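Local coordinates for protein lectin (Pleurotus ostreatus, PDB 6T0Q) that probably recognises galactose-type sugars through tandem beta-sandwich modules that each hold a calcium ion, and is probably N-glycosylated, at residues Ala211-Asn223 with Ser309-Pro323. Sequence-based numbering, arbitrary orientation.
Sequences APVGSRAFRKTVN and SWKAIQTIPQGFQPP. With NAG (2-acetamido-2-deoxy-beta-D-glucopyranose), chain B.
The short strand 311-313 pairs antiparallel with strand 214-222 in a sheet of the second beta-sandwich, and the loop after it folds back over one face of that sheet. Two hydrogen-bonded pairs, Ala217 with Ile313 and Arg219 with Lys311, flank the non-hydrogen-bonded pair Phe218 and Ala312; Ala217 N bonds Ile313 O at 3.2 Å. On the Phe218 face, Ala312 CB meets Phe218 CD2 at 3.6 Å. Farther along, Lys220 CB sits squarely over the six-membered ring of Trp310, 3.3 Å from its centroid, a CH-pi contact. With CG anti to the backbone N (chi1 176°) and a bend at chi2, the lysine crosses the indole and brings NZ to Ser309 OG, which is also hydrogen-bonded to Asp307. The other face carries the Arg219 guanidinium, which grips the returning loop edge-on: NH1 bonds both Phe320 O (2.8 Å) and Pro322 O (2.6 Å), and NH2 reaches Pro323 O. A salt bridge from NE to Glu327 further restrains its rotation. Ala217 CB touches both Ile316 CG1 (3.7 Å) and Phe320 CD2 (3.8 Å), while Ile316 CG2 packs on the acetamide methyl C8 of NAG. Ser215, its OG bonded to Thr280 OG1, completes with Ile316 and Phe320 a patch against this NAG, probably N-linked to Asn278: a glycan-supporting surface on an antiparallel beta-sandwich sheet and its returning loop.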
ATOM      1  N   ALA A 211      -5.974  34.337   0.762  1.00 30.99           N
ATOM      2  CA  ALA A 211      -6.958  33.277   0.631  1.00 28.80           C
ATOM      3  C   ALA A 211      -8.167  33.634   1.476  1.00 27.59           C
ATOM      4  O   ALA A 211      -8.061  34.434   2.411  1.00 28.76           O
ATOM      5  CB  ALA A 211      -6.389  31.921   1.081  1.00 25.34           C
ATOM      6  N   PRO A 212      -9.331  33.051   1.179  1.00 30.57           N
ATOM      7  CA  PRO A 212     -10.503  33.274   2.035  1.00 35.05           C
ATOM      8  C   PRO A 212     -10.256  32.792   3.457  1.00 34.51           C
ATOM      9  O   PRO A 212      -9.395  31.948   3.718  1.00 29.79           O
ATOM     10  CB  PRO A 212     -11.605  32.445   1.356  1.00 36.33           C
ATOM     11  CG  PRO A 212     -11.146  32.270  -0.049  1.00 39.44           C
ATOM     12  CD  PRO A 212      -9.649  32.202   0.019  1.00 35.78           C
ATOM     13  N   VAL A 213     -11.032  33.351   4.389  1.00 29.37           N
ATOM     14  CA  VAL A 213     -11.045  32.852   5.759  1.00 33.95           C
ATOM     15  C   VAL A 213     -11.639  31.451   5.765  1.00 33.49           C
ATOM     16  O   VAL A 213     -12.635  31.183   5.084  1.00 32.81           O
ATOM     17  CB  VAL A 213     -11.855  33.796   6.665  1.00 37.00           C
ATOM     18  CG1 VAL A 213     -11.977  33.217   8.082  1.00 33.72           C
ATOM     19  CG2 VAL A 213     -11.234  35.192   6.681  1.00 35.42           C
ATOM     20  N   GLY A 214     -11.031  30.543   6.527  1.00 26.61           N
ATOM     21  CA  GLY A 214     -11.610  29.216   6.670  1.00 24.10           C
ATOM     22  C   GLY A 214     -10.573  28.115   6.766  1.00 30.08           C
ATOM     23  O   GLY A 214      -9.364  28.376   6.702  1.00 27.12           O
ATOM     24  N   SER A 215     -11.045  26.875   6.906  1.00 23.50           N
ATOM     25  CA  SER A 215     -10.190  25.710   7.080  1.00 26.47           C
ATOM     26  C   SER A 215     -10.124  24.894   5.793  1.00 32.35           C
ATOM     27  O   SER A 215     -11.105  24.793   5.050  1.00 28.03           O
ATOM     28  CB  SER A 215     -10.696  24.832   8.227  1.00 26.83           C
ATOM     29  OG  SER A 215     -10.592  25.519   9.463  1.00 29.12           O
ATOM     30  N   ARG A 216      -8.951  24.312   5.542  1.00 25.36           N
ATOM     31  CA  ARG A 216      -8.680  23.534   4.342  1.00 24.08           C
ATOM     32  C   ARG A 216      -7.946  22.266   4.744  1.00 26.11           C
ATOM     33  O   ARG A 216      -7.137  22.281   5.674  1.00 25.73           O
ATOM     34  CB  ARG A 216      -7.812  24.322   3.343  1.00 19.38           C
ATOM     35  CG  ARG A 216      -8.348  25.711   2.983  1.00 27.63           C
ATOM     36  CD  ARG A 216      -9.672  25.590   2.237  1.00 29.57           C
ATOM     37  NE  ARG A 216     -10.189  26.886   1.808  1.00 31.54           N
ATOM     38  CZ  ARG A 216     -11.236  27.499   2.355  1.00 38.46           C
ATOM     39  NH1 ARG A 216     -11.897  26.934   3.358  1.00 36.08           N
ATOM     40  NH2 ARG A 216     -11.630  28.674   1.884  1.00 40.91           N
ATOM     41  N   ALA A 217      -8.200  21.172   4.029  1.00 24.57           N
ATOM     42  CA  ALA A 217      -7.546  19.909   4.342  1.00 25.28           C
ATOM     43  C   ALA A 217      -6.558  19.522   3.250  1.00 28.52           C
ATOM     44  O   ALA A 217      -6.728  19.876   2.077  1.00 27.01           O
ATOM     45  CB  ALA A 217      -8.562  18.779   4.539  1.00 24.00           C
ATOM     46  N   PHE A 218      -5.520  18.784   3.660  1.00 23.38           N
ATOM     47  CA  PHE A 218      -4.427  18.353   2.796  1.00 22.39           C
ATOM     48  C   PHE A 218      -4.044  16.927   3.164  1.00 25.80           C
ATOM     49  O   PHE A 218      -4.025  16.576   4.346  1.00 26.27           O
ATOM     50  CB  PHE A 218      -3.207  19.275   2.944  1.00 21.94           C
ATOM     51  CG  PHE A 218      -3.524  20.728   2.699  1.00 20.66           C
ATOM     52  CD1 PHE A 218      -3.983  21.534   3.728  1.00 21.86           C
ATOM     53  CD2 PHE A 218      -3.391  21.273   1.431  1.00 19.60           C
ATOM     54  CE1 PHE A 218      -4.293  22.869   3.504  1.00 22.88           C
ATOM     55  CE2 PHE A 218      -3.707  22.604   1.192  1.00 24.43           C
ATOM     56  CZ  PHE A 218      -4.152  23.407   2.234  1.00 26.18           C
ATOM     57  N   ARG A 219      -3.736  16.110   2.153  1.00 21.57           N
ATOM     58  CA  ARG A 219      -3.437  14.698   2.359  1.00 21.23           C
ATOM     59  C   ARG A 219      -2.248  14.270   1.516  1.00 23.89           C
ATOM     60  O   ARG A 219      -2.121  14.670   0.355  1.00 24.39           O
ATOM     61  CB  ARG A 219      -4.634  13.802   1.999  1.00 21.71           C
ATOM     62  CG  ARG A 219      -5.798  13.868   2.968  1.00 24.78           C
ATOM     63  CD  ARG A 219      -7.001  13.094   2.417  1.00 27.82           C
ATOM     64  NE  ARG A 219      -6.688  11.687   2.158  1.00 25.79           N
ATOM     65  CZ  ARG A 219      -6.791  10.715   3.059  1.00 27.70           C
ATOM     66  NH1 ARG A 219      -7.198  10.988   4.298  1.00 22.91           N
ATOM     67  NH2 ARG A 219      -6.489   9.467   2.720  1.00 32.78           N
ATOM     68  N   LYS A 220      -1.398  13.430   2.098  1.00 24.03           N
ATOM     69  CA  LYS A 220      -0.298  12.800   1.376  1.00 27.95           C
ATOM     70  C   LYS A 220      -0.120  11.382   1.899  1.00 27.21           C
ATOM     71  O   LYS A 220      -0.019  11.174   3.112  1.00 22.87           O
ATOM     72  CB  LYS A 220       1.004  13.595   1.531  1.00 25.74           C
ATOM     73  CG  LYS A 220       2.230  12.941   0.888  1.00 27.46           C
ATOM     74  CD  LYS A 220       2.201  13.039  -0.639  1.00 29.14           C
ATOM     75  CE  LYS A 220       3.459  12.404  -1.225  1.00 30.85           C
ATOM     76  NZ  LYS A 220       3.446  12.426  -2.703  1.00 27.54           N
ATOM     77  N   THR A 221      -0.089  10.414   0.989  1.00 23.79           N
ATOM     78  CA  THR A 221       0.109   9.015   1.338  1.00 24.89           C
ATOM     79  C   THR A 221       1.464   8.536   0.837  1.00 25.28           C
ATOM     80  O   THR A 221       1.863   8.844  -0.286  1.00 23.29           O
ATOM     81  CB  THR A 221      -0.998   8.145   0.736  1.00 31.30           C
ATOM     82  OG1 THR A 221      -2.249   8.536   1.301  1.00 29.01           O
ATOM     83  CG2 THR A 221      -0.754   6.657   1.027  1.00 28.11           C
ATOM     84  N   VAL A 222       2.174   7.786   1.671  1.00 23.63           N
ATOM     85  CA  VAL A 222       3.382   7.086   1.251  1.00 22.07           C
ATOM     86  C   VAL A 222       3.102   5.594   1.368  1.00 21.64           C
ATOM     87  O   VAL A 222       2.663   5.121   2.422  1.00 24.15           O
ATOM     88  CB  VAL A 222       4.609   7.502   2.087  1.00 23.19           C
ATOM     89  CG1 VAL A 222       5.858   6.759   1.609  1.00 22.34           C
ATOM     90  CG2 VAL A 222       4.822   9.026   1.983  1.00 21.80           C
ATOM     91  N   ASN A 223       3.340   4.856   0.284  1.00 21.13           N
ATOM     92  CA  ASN A 223       2.988   3.430   0.282  1.00 23.63           C
ATOM     93  C   ASN A 223       4.022   2.705  -0.581  1.00 26.65           C
ATOM     94  O   ASN A 223       3.817   2.450  -1.766  1.00 30.81           O
ATOM     95  CB  ASN A 223       1.555   3.219  -0.218  1.00 19.86           C
ATOM     96  CG  ASN A 223       1.187   1.751  -0.407  1.00 24.46           C
ATOM     97  OD1 ASN A 223       0.447   1.415  -1.335  1.00 26.71           O
ATOM     98  ND2 ASN A 223       1.681   0.878   0.470  1.00 21.88           N
ATOM     99  N   SER A 309       1.978  17.427  -5.281  1.00 26.27           N
ATOM    100  CA  SER A 309       1.554  16.034  -5.212  1.00 26.46           C
ATOM    101  C   SER A 309       0.627  15.770  -4.036  1.00 30.61           C
ATOM    102  O   SER A 309       0.036  14.693  -3.966  1.00 27.45           O
ATOM    103  CB  SER A 309       2.764  15.095  -5.133  1.00 31.35           C
ATOM    104  OG  SER A 309       3.308  15.046  -3.817  1.00 29.30           O
ATOM    105  N   TRP A 310       0.484  16.721  -3.120  1.00 22.47           N
ATOM    106  CA  TRP A 310      -0.500  16.597  -2.055  1.00 22.96           C
ATOM    107  C   TRP A 310      -1.898  16.850  -2.613  1.00 21.80           C
ATOM    108  O   TRP A 310      -2.076  17.648  -3.529  1.00 25.64           O
ATOM    109  CB  TRP A 310      -0.194  17.592  -0.931  1.00 23.72           C
ATOM    110  CG  TRP A 310       1.027  17.223  -0.108  1.00 20.62           C
ATOM    111  CD1 TRP A 310       2.303  17.036  -0.558  1.00 22.55           C
ATOM    112  CD2 TRP A 310       1.063  16.998   1.305  1.00 18.60           C
ATOM    113  NE1 TRP A 310       3.140  16.706   0.499  1.00 19.90           N
ATOM    114  CE2 TRP A 310       2.398  16.682   1.651  1.00 20.80           C
ATOM    115  CE3 TRP A 310       0.090  17.020   2.318  1.00 23.40           C
ATOM    116  CZ2 TRP A 310       2.783  16.401   2.965  1.00 21.44           C
ATOM    117  CZ3 TRP A 310       0.477  16.742   3.621  1.00 24.97           C
ATOM    118  CH2 TRP A 310       1.810  16.438   3.932  1.00 23.92           C
ATOM    119  N   LYS A 311      -2.887  16.154  -2.061  1.00 23.90           N
ATOM    120  CA  LYS A 311      -4.281  16.443  -2.382  1.00 26.54           C
ATOM    121  C   LYS A 311      -4.836  17.454  -1.386  1.00 27.18           C
ATOM    122  O   LYS A 311      -4.410  17.509  -0.232  1.00 27.09           O
ATOM    123  CB  LYS A 311      -5.131  15.169  -2.360  1.00 30.68           C
ATOM    124  CG  LYS A 311      -4.669  14.096  -3.339  1.00 39.23           C
ATOM    125  CD  LYS A 311      -4.386  14.697  -4.700  1.00 52.07           C
ATOM    126  CE  LYS A 311      -5.293  14.137  -5.775  1.00 62.08           C
ATOM    127  NZ  LYS A 311      -5.028  14.827  -7.070  1.00 65.92           N
ATOM    128  N   ALA A 312      -5.801  18.250  -1.843  1.00 22.19           N
ATOM    129  CA  ALA A 312      -6.338  19.356  -1.062  1.00 23.31           C
ATOM    130  C   ALA A 312      -7.828  19.503  -1.349  1.00 27.45           C
ATOM    131  O   ALA A 312      -8.296  19.136  -2.427  1.00 27.25           O
ATOM    132  CB  ALA A 312      -5.607  20.668  -1.390  1.00 24.55           C
ATOM    133  N   ILE A 313      -8.571  20.054  -0.389  1.00 26.75           N
ATOM    134  CA  ILE A 313     -10.005  20.270  -0.576  1.00 30.46           C
ATOM    135  C   ILE A 313     -10.432  21.477   0.251  1.00 29.82           C
ATOM    136  O   ILE A 313      -9.907  21.713   1.341  1.00 27.68           O
ATOM    137  CB  ILE A 313     -10.815  18.998  -0.216  1.00 30.32           C
ATOM    138  CG1 ILE A 313     -12.193  19.033  -0.885  1.00 31.95           C
ATOM    139  CG2 ILE A 313     -10.943  18.829   1.294  1.00 31.28           C
ATOM    140  CD1 ILE A 313     -12.963  17.728  -0.760  1.00 36.31           C
ATOM    141  N   GLN A 314     -11.397  22.247  -0.270  1.00 26.95           N
ATOM    142  CA  GLN A 314     -11.764  23.507   0.372  1.00 28.87           C
ATOM    143  C   GLN A 314     -12.851  23.349   1.427  1.00 33.39           C
ATOM    144  O   GLN A 314     -12.836  24.062   2.436  1.00 35.82           O
ATOM    145  CB  GLN A 314     -12.207  24.533  -0.681  1.00 31.13           C
ATOM    146  CG  GLN A 314     -11.085  24.896  -1.639  1.00 42.28           C
ATOM    147  CD  GLN A 314     -11.496  25.892  -2.701  1.00 51.11           C
ATOM    148  OE1 GLN A 314     -12.388  26.717  -2.485  1.00 47.99           O
ATOM    149  NE2 GLN A 314     -10.844  25.821  -3.860  1.00 53.15           N
ATOM    150  N   THR A 315     -13.811  22.456   1.206  1.00 29.72           N
ATOM    151  CA  THR A 315     -14.794  22.095   2.222  1.00 33.27           C
ATOM    152  C   THR A 315     -14.365  20.749   2.787  1.00 32.51           C
ATOM    153  O   THR A 315     -14.389  19.734   2.084  1.00 30.90           O
ATOM    154  CB  THR A 315     -16.209  22.021   1.650  1.00 35.35           C
ATOM    155  OG1 THR A 315     -16.610  23.311   1.174  1.00 38.88           O
ATOM    156  CG2 THR A 315     -17.186  21.556   2.725  1.00 38.04           C
ATOM    157  N   ILE A 316     -13.952  20.747   4.044  1.00 28.41           N
ATOM    158  CA  ILE A 316     -13.377  19.549   4.639  1.00 29.69           C
ATOM    159  C   ILE A 316     -14.482  18.556   4.975  1.00 31.80           C
ATOM    160  O   ILE A 316     -15.395  18.890   5.738  1.00 33.57           O
ATOM    161  CB  ILE A 316     -12.573  19.892   5.895  1.00 29.60           C
ATOM    162  CG1 ILE A 316     -11.458  20.897   5.562  1.00 27.95           C
ATOM    163  CG2 ILE A 316     -12.019  18.620   6.489  1.00 27.13           C
ATOM    164  CD1 ILE A 316     -10.676  21.334   6.781  1.00 27.23           C
ATOM    165  N   PRO A 317     -14.429  17.335   4.456  1.00 31.33           N
ATOM    166  CA  PRO A 317     -15.445  16.340   4.799  1.00 36.06           C
ATOM    167  C   PRO A 317     -15.149  15.671   6.131  1.00 38.34           C
ATOM    168  O   PRO A 317     -14.009  15.622   6.599  1.00 31.38           O
ATOM    169  CB  PRO A 317     -15.336  15.329   3.655  1.00 35.57           C
ATOM    170  CG  PRO A 317     -13.870  15.364   3.308  1.00 33.26           C
ATOM    171  CD  PRO A 317     -13.442  16.809   3.498  1.00 33.97           C
ATOM    172  N   GLN A 318     -16.206  15.124   6.725  1.00 41.42           N
ATOM    173  CA  GLN A 318     -16.035  14.288   7.906  1.00 44.11           C
ATOM    174  C   GLN A 318     -15.174  13.081   7.560  1.00 37.30           C
ATOM    175  O   GLN A 318     -15.324  12.477   6.496  1.00 37.19           O
ATOM    176  CB  GLN A 318     -17.396  13.843   8.444  1.00 54.75           C
ATOM    177  CG  GLN A 318     -17.473  13.839   9.960  1.00 63.83           C
ATOM    178  CD  GLN A 318     -17.213  15.211  10.565  1.00 73.41           C
ATOM    179  OE1 GLN A 318     -17.359  16.241   9.902  1.00 76.04           O
ATOM    180  NE2 GLN A 318     -16.825  15.229  11.834  1.00 77.08           N
ATOM    181  N   GLY A 319     -14.234  12.755   8.446  1.00 35.41           N
ATOM    182  CA  GLY A 319     -13.303  11.683   8.154  1.00 35.63           C
ATOM    183  C   GLY A 319     -12.212  12.024   7.158  1.00 38.37           C
ATOM    184  O   GLY A 319     -11.615  11.115   6.573  1.00 32.52           O
ATOM    185  N   PHE A 320     -11.920  13.313   6.953  1.00 30.20           N
ATOM    186  CA  PHE A 320     -10.868  13.711   6.023  1.00 29.08           C
ATOM    187  C   PHE A 320      -9.508  13.126   6.388  1.00 27.04           C
ATOM    188  O   PHE A 320      -8.635  13.037   5.517  1.00 29.68           O
ATOM    189  CB  PHE A 320     -10.745  15.241   5.980  1.00 23.46           C
ATOM    190  CG  PHE A 320     -10.130  15.819   7.227  1.00 29.41           C
ATOM    191  CD1 PHE A 320     -10.899  16.023   8.363  1.00 32.85           C
ATOM    192  CD2 PHE A 320      -8.775  16.115   7.278  1.00 27.95           C
ATOM    193  CE1 PHE A 320     -10.336  16.538   9.519  1.00 31.28           C
ATOM    194  CE2 PHE A 320      -8.200  16.617   8.439  1.00 31.49           C
ATOM    195  CZ  PHE A 320      -8.986  16.835   9.559  1.00 27.77           C
ATOM    196  N   GLN A 321      -9.297  12.748   7.653  1.00 26.25           N
ATOM    197  CA  GLN A 321      -7.997  12.263   8.106  1.00 28.86           C
ATOM    198  C   GLN A 321      -7.794  10.741   8.078  1.00 32.13           C
ATOM    199  O   GLN A 321      -6.639  10.309   8.209  1.00 35.39           O
ATOM    200  CB  GLN A 321      -7.709  12.800   9.519  1.00 31.07           C
ATOM    201  CG  GLN A 321      -8.489  12.172  10.684  1.00 35.89           C
ATOM    202  CD  GLN A 321      -9.850  12.806  10.918  1.00 46.30           C
ATOM    203  OE1 GLN A 321     -10.647  12.974   9.994  1.00 36.49           O
ATOM    204  NE2 GLN A 321     -10.120  13.164  12.169  1.00 56.68           N
ATOM    205  N   PRO A 322      -8.829   9.899   7.973  1.00 35.54           N
ATOM    206  CA  PRO A 322      -8.594   8.458   7.845  1.00 31.42           C
ATOM    207  C   PRO A 322      -7.788   8.102   6.612  1.00 30.99           C
ATOM    208  O   PRO A 322      -7.880   8.769   5.566  1.00 35.83           O
ATOM    209  CB  PRO A 322     -10.013   7.879   7.774  1.00 29.39           C
ATOM    210  CG  PRO A 322     -10.710   8.641   8.806  1.00 36.52           C
ATOM    211  CD  PRO A 322     -10.100  10.076   8.711  1.00 52.55           C
ATOM    212  N   PRO A 323      -7.044   6.993   6.669  1.00 37.39           N
ATOM    213  CA  PRO A 323      -6.086   6.685   5.594  1.00 39.08           C
ATOM    214  C   PRO A 323      -6.711   6.275   4.270  1.00 40.50           C
ATOM    215  O   PRO A 323      -6.156   6.627   3.219  1.00 41.58           O
ATOM    216  CB  PRO A 323      -5.250   5.542   6.189  1.00 44.83           C
ATOM    217  CG  PRO A 323      -6.092   4.978   7.305  1.00 46.14           C
ATOM    218  CD  PRO A 323      -6.838   6.149   7.859  1.00 41.23           C
TER
HETATM  219  C1  NAG B   1     -10.243  22.303  11.240  1.00 38.73           C
HETATM  220  C2  NAG B   1     -11.555  21.754  11.776  1.00 44.83           C
HETATM  221  C3  NAG B   1     -12.409  22.890  12.305  1.00 53.29           C
HETATM  222  C4  NAG B   1     -11.665  23.626  13.409  1.00 52.15           C
HETATM  223  C5  NAG B   1     -10.275  24.080  12.951  1.00 45.13           C
HETATM  224  C6  NAG B   1      -9.403  24.474  14.122  1.00 41.55           C
HETATM  225  C7  NAG B   1     -12.506  19.679  10.891  1.00 46.15           C
HETATM  226  C8  NAG B   1     -13.279  19.039   9.778  1.00 43.54           C
HETATM  227  N2  NAG B   1     -12.278  20.991  10.771  1.00 39.74           N
HETATM  228  O3  NAG B   1     -13.624  22.352  12.816  1.00 56.53           O
HETATM  229  O4  NAG B   1     -12.573  24.640  13.602  1.00 60.33           O
HETATM  230  O5  NAG B   1      -9.562  23.025  12.280  1.00 39.38           O
HETATM  231  O6  NAG B   1      -9.008  25.835  14.045  1.00 55.49           O
HETATM  232  O7  NAG B   1     -12.099  19.035  11.857  1.00 46.86           O
HETATM  233  O   HOH W   1     -13.707  23.522   5.475  1.00 44.96           O